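Local coordinates for D-alanyl-d-alanine carboxypeptidase DACD (Escherichia coli, PDB 5FSR), which removes the C-terminal D-alanine from peptidoglycan precursor peptides as a serine-type DD-carboxypeptidase that also binds penicillin, at residues A[63-68]-A[183-188]. Numbering follows the deposited sequence.
Sequences ASLTKL and YDLAVL
The SxxK motif of the penicillin-binding proteins, here Ser64 to Lys67, runs from a short 3-10 turn at Ser64-Leu65 into the helix 66-79, and Leu65 and Leu68 from this region pack against Leu185 and Leu188 of the helix 182-193. The contact lies buried in the DD-carboxypeptidase domain and buries 172 Å² between the two segments, without a hydrogen bond across it. It is built from two separate leucine pairs. In the first, Leu65 and Leu185 cross at roughly a right angle, meeting methyl to methyl, with CD1 of Leu65 4.1 Å from CD1 of Leu185. The second pair is less symmetrical: CD2 of Leu188 comes to the root of the Leu68 side chain, 3.9 Å from Leu68 CB, rather than to its methyls. The first torsion of Leu188, with CG opposite its own backbone N (chi1 174°), helps send CD2 to that spot. Leu68 and Leu185 both touch Ile245 of strand 242-250, so the two helices meet the five-stranded antiparallel sheet at a common residue.

Leu65 also borders the catalytic site: it touches Lys233, a probable substrate-binding residue, and its side chain is about 8 Å from that of Ser130. Ser64 is probably the acyl-ester nucleophile and Lys67 probably the proton acceptor, as in related enzymes. Lys67 starts away from the 183-188 helix, and its NZ is hydrogen-bonded to Ser130 OG. The turn itself is held by backbone bonds, Lys67 N to Ser64 O at 2.7 Å and Leu68 N to Leu65 O at 2.9 Å. Leu188 CD2 also reaches this backbone, lying 4.1 Å from the carbonyl carbon C of Leu68.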
ATOM      1  N   ALA A  63     -10.100   9.616  -3.127  1.00 24.86           N
ATOM      2  CA  ALA A  63     -10.734  10.133  -1.893  1.00 25.20           C
ATOM      3  C   ALA A  63      -9.758  10.007  -0.707  1.00 23.71           C
ATOM      4  O   ALA A  63      -8.604  10.426  -0.858  1.00 22.88           O
ATOM      5  CB  ALA A  63     -12.090   9.489  -1.627  1.00 26.29           C
ATOM      6  N   SER A  64     -10.175   9.452   0.439  1.00 23.60           N
ATOM      7  CA  SER A  64      -9.293   9.359   1.638  1.00 22.60           C
ATOM      8  C   SER A  64      -7.992   8.569   1.422  1.00 21.30           C
ATOM      9  O   SER A  64      -7.022   8.773   2.164  1.00 20.73           O
ATOM     10  CB  SER A  64     -10.058   8.778   2.854  1.00 23.00           C
ATOM     11  OG  SER A  64     -10.531   7.481   2.597  1.00 23.18           O
ATOM     12  N   LEU A  65      -7.965   7.694   0.422  1.00 21.15           N
ATOM     13  CA  LEU A  65      -6.777   6.908   0.104  1.00 20.06           C
ATOM     14  C   LEU A  65      -5.541   7.742  -0.203  1.00 19.46           C
ATOM     15  O   LEU A  65      -4.413   7.268  -0.027  1.00 18.70           O
ATOM     16  CB  LEU A  65      -7.066   5.954  -1.056  1.00 20.40           C
ATOM     17  CG  LEU A  65      -8.130   4.901  -0.754  1.00 21.14           C
ATOM     18  CD1 LEU A  65      -8.388   4.021  -1.965  1.00 21.60           C
ATOM     19  CD2 LEU A  65      -7.756   4.069   0.479  1.00 20.54           C
ATOM     20  N   THR A  66      -5.734   8.965  -0.652  1.00 19.94           N
ATOM     21  CA  THR A  66      -4.661   9.949  -0.633  1.00 19.84           C
ATOM     22  C   THR A  66      -3.830   9.929   0.692  1.00 19.17           C
ATOM     23  O   THR A  66      -2.630  10.120   0.665  1.00 18.85           O
ATOM     24  CB  THR A  66      -5.245  11.353  -0.944  1.00 20.86           C
ATOM     25  OG1 THR A  66      -5.693  11.373  -2.309  1.00 21.60           O
ATOM     26  CG2 THR A  66      -4.251  12.486  -0.680  1.00 20.76           C
ATOM     27  N   LYS A  67      -4.451   9.630   1.820  1.00 19.44           N
ATOM     28  CA  LYS A  67      -3.738   9.530   3.113  1.00 19.34           C
ATOM     29  C   LYS A  67      -2.696   8.468   3.222  1.00 18.82           C
ATOM     30  O   LYS A  67      -1.884   8.557   4.156  1.00 18.78           O
ATOM     31  CB  LYS A  67      -4.686   9.357   4.307  1.00 19.66           C
ATOM     32  CG  LYS A  67      -5.378  10.646   4.677  1.00 20.59           C
ATOM     33  CD  LYS A  67      -6.554  10.403   5.621  1.00 21.37           C
ATOM     34  CE  LYS A  67      -7.548  11.529   5.571  1.00 22.50           C
ATOM     35  NZ  LYS A  67      -8.940  11.226   5.140  1.00 23.60           N
ATOM     36  N   LEU A  68      -2.696   7.481   2.315  1.00 18.76           N
ATOM     37  CA  LEU A  68      -1.566   6.546   2.257  1.00 18.41           C
ATOM     38  C   LEU A  68      -0.317   7.280   1.905  1.00 18.13           C
ATOM     39  O   LEU A  68       0.712   7.058   2.535  1.00 17.85           O
ATOM     40  CB  LEU A  68      -1.783   5.391   1.251  1.00 18.51           C
ATOM     41  CG  LEU A  68      -2.986   4.522   1.536  1.00 19.01           C
ATOM     42  CD1 LEU A  68      -3.172   3.569   0.359  1.00 19.34           C
ATOM     43  CD2 LEU A  68      -2.818   3.775   2.843  1.00 18.91           C
ATOM     44  N   TYR A 183      -3.491   0.272  -9.895  1.00 23.16           N
ATOM     45  CA  TYR A 183      -2.073  -0.053 -10.006  1.00 22.95           C
ATOM     46  C   TYR A 183      -1.147   0.856  -9.220  1.00 22.19           C
ATOM     47  O   TYR A 183      -0.339   0.365  -8.446  1.00 21.45           O
ATOM     48  CB  TYR A 183      -1.653  -0.089 -11.492  1.00 24.29           C
ATOM     49  CG  TYR A 183      -0.191  -0.336 -11.757  1.00 24.36           C
ATOM     50  CD1 TYR A 183       0.720   0.662 -11.645  1.00 24.32           C
ATOM     51  CD2 TYR A 183       0.265  -1.594 -12.144  1.00 24.91           C
ATOM     52  CE1 TYR A 183       2.051   0.439 -11.901  1.00 24.84           C
ATOM     53  CE2 TYR A 183       1.605  -1.831 -12.433  1.00 25.15           C
ATOM     54  CZ  TYR A 183       2.485  -0.802 -12.327  1.00 25.14           C
ATOM     55  OH  TYR A 183       3.794  -1.013 -12.554  1.00 25.44           O
ATOM     56  N   ASP A 184      -1.234   2.170  -9.433  1.00 22.80           N
ATOM     57  CA  ASP A 184      -0.418   3.135  -8.643  1.00 22.36           C
ATOM     58  C   ASP A 184      -0.548   2.982  -7.128  1.00 21.19           C
ATOM     59  O   ASP A 184       0.418   3.121  -6.434  1.00 20.54           O
ATOM     60  CB  ASP A 184      -0.696   4.590  -9.041  1.00 23.23           C
ATOM     61  CG  ASP A 184      -0.119   4.938 -10.389  1.00 24.72           C
ATOM     62  OD1 ASP A 184       0.260   3.986 -11.120  1.00 25.27           O
ATOM     63  OD2 ASP A 184      -0.056   6.150 -10.741  1.00 25.59           O
ATOM     64  N   LEU A 185      -1.727   2.633  -6.638  1.00 21.31           N
ATOM     65  CA  LEU A 185      -1.979   2.503  -5.186  1.00 20.67           C
ATOM     66  C   LEU A 185      -1.437   1.164  -4.681  1.00 20.39           C
ATOM     67  O   LEU A 185      -0.999   1.051  -3.512  1.00 20.13           O
ATOM     68  CB  LEU A 185      -3.490   2.646  -4.868  1.00 20.94           C
ATOM     69  CG  LEU A 185      -4.131   4.016  -5.119  1.00 21.54           C
ATOM     70  CD1 LEU A 185      -5.662   3.998  -5.011  1.00 22.38           C
ATOM     71  CD2 LEU A 185      -3.580   5.031  -4.134  1.00 21.01           C
ATOM     72  N   ALA A 186      -1.514   0.144  -5.524  1.00 20.76           N
ATOM     73  CA  ALA A 186      -0.768  -1.109  -5.271  1.00 20.65           C
ATOM     74  C   ALA A 186       0.734  -0.855  -5.108  1.00 20.26           C
ATOM     75  O   ALA A 186       1.348  -1.321  -4.137  1.00 19.95           O
ATOM     76  CB  ALA A 186      -1.015  -2.103  -6.385  1.00 21.29           C
ATOM     77  N   VAL A 187       1.300  -0.070  -6.019  1.00 20.48           N
ATOM     78  CA  VAL A 187       2.720   0.268  -5.958  1.00 20.55           C
ATOM     79  C   VAL A 187       3.071   1.126  -4.726  1.00 19.83           C
ATOM     80  O   VAL A 187       4.118   0.902  -4.062  1.00 19.75           O
ATOM     81  CB  VAL A 187       3.208   0.940  -7.263  1.00 21.50           C
ATOM     82  CG1 VAL A 187       4.693   1.358  -7.183  1.00 21.84           C
ATOM     83  CG2 VAL A 187       3.012  -0.005  -8.429  1.00 22.17           C
ATOM     84  N   LEU A 188       2.180   2.060  -4.389  1.00 19.45           N
ATOM     85  CA  LEU A 188       2.410   2.939  -3.262  1.00 18.85           C
ATOM     86  C   LEU A 188       2.273   2.096  -2.026  1.00 18.30           C
ATOM     87  O   LEU A 188       3.040   2.286  -1.061  1.00 18.25           O
ATOM     88  CB  LEU A 188       1.462   4.155  -3.226  1.00 18.86           C
ATOM     89  CG  LEU A 188       1.566   5.037  -1.968  1.00 18.49           C
ATOM     90  CD1 LEU A 188       2.900   5.754  -1.900  1.00 18.73           C
ATOM     91  CD2 LEU A 188       0.402   6.004  -1.887  1.00 18.77           C
TER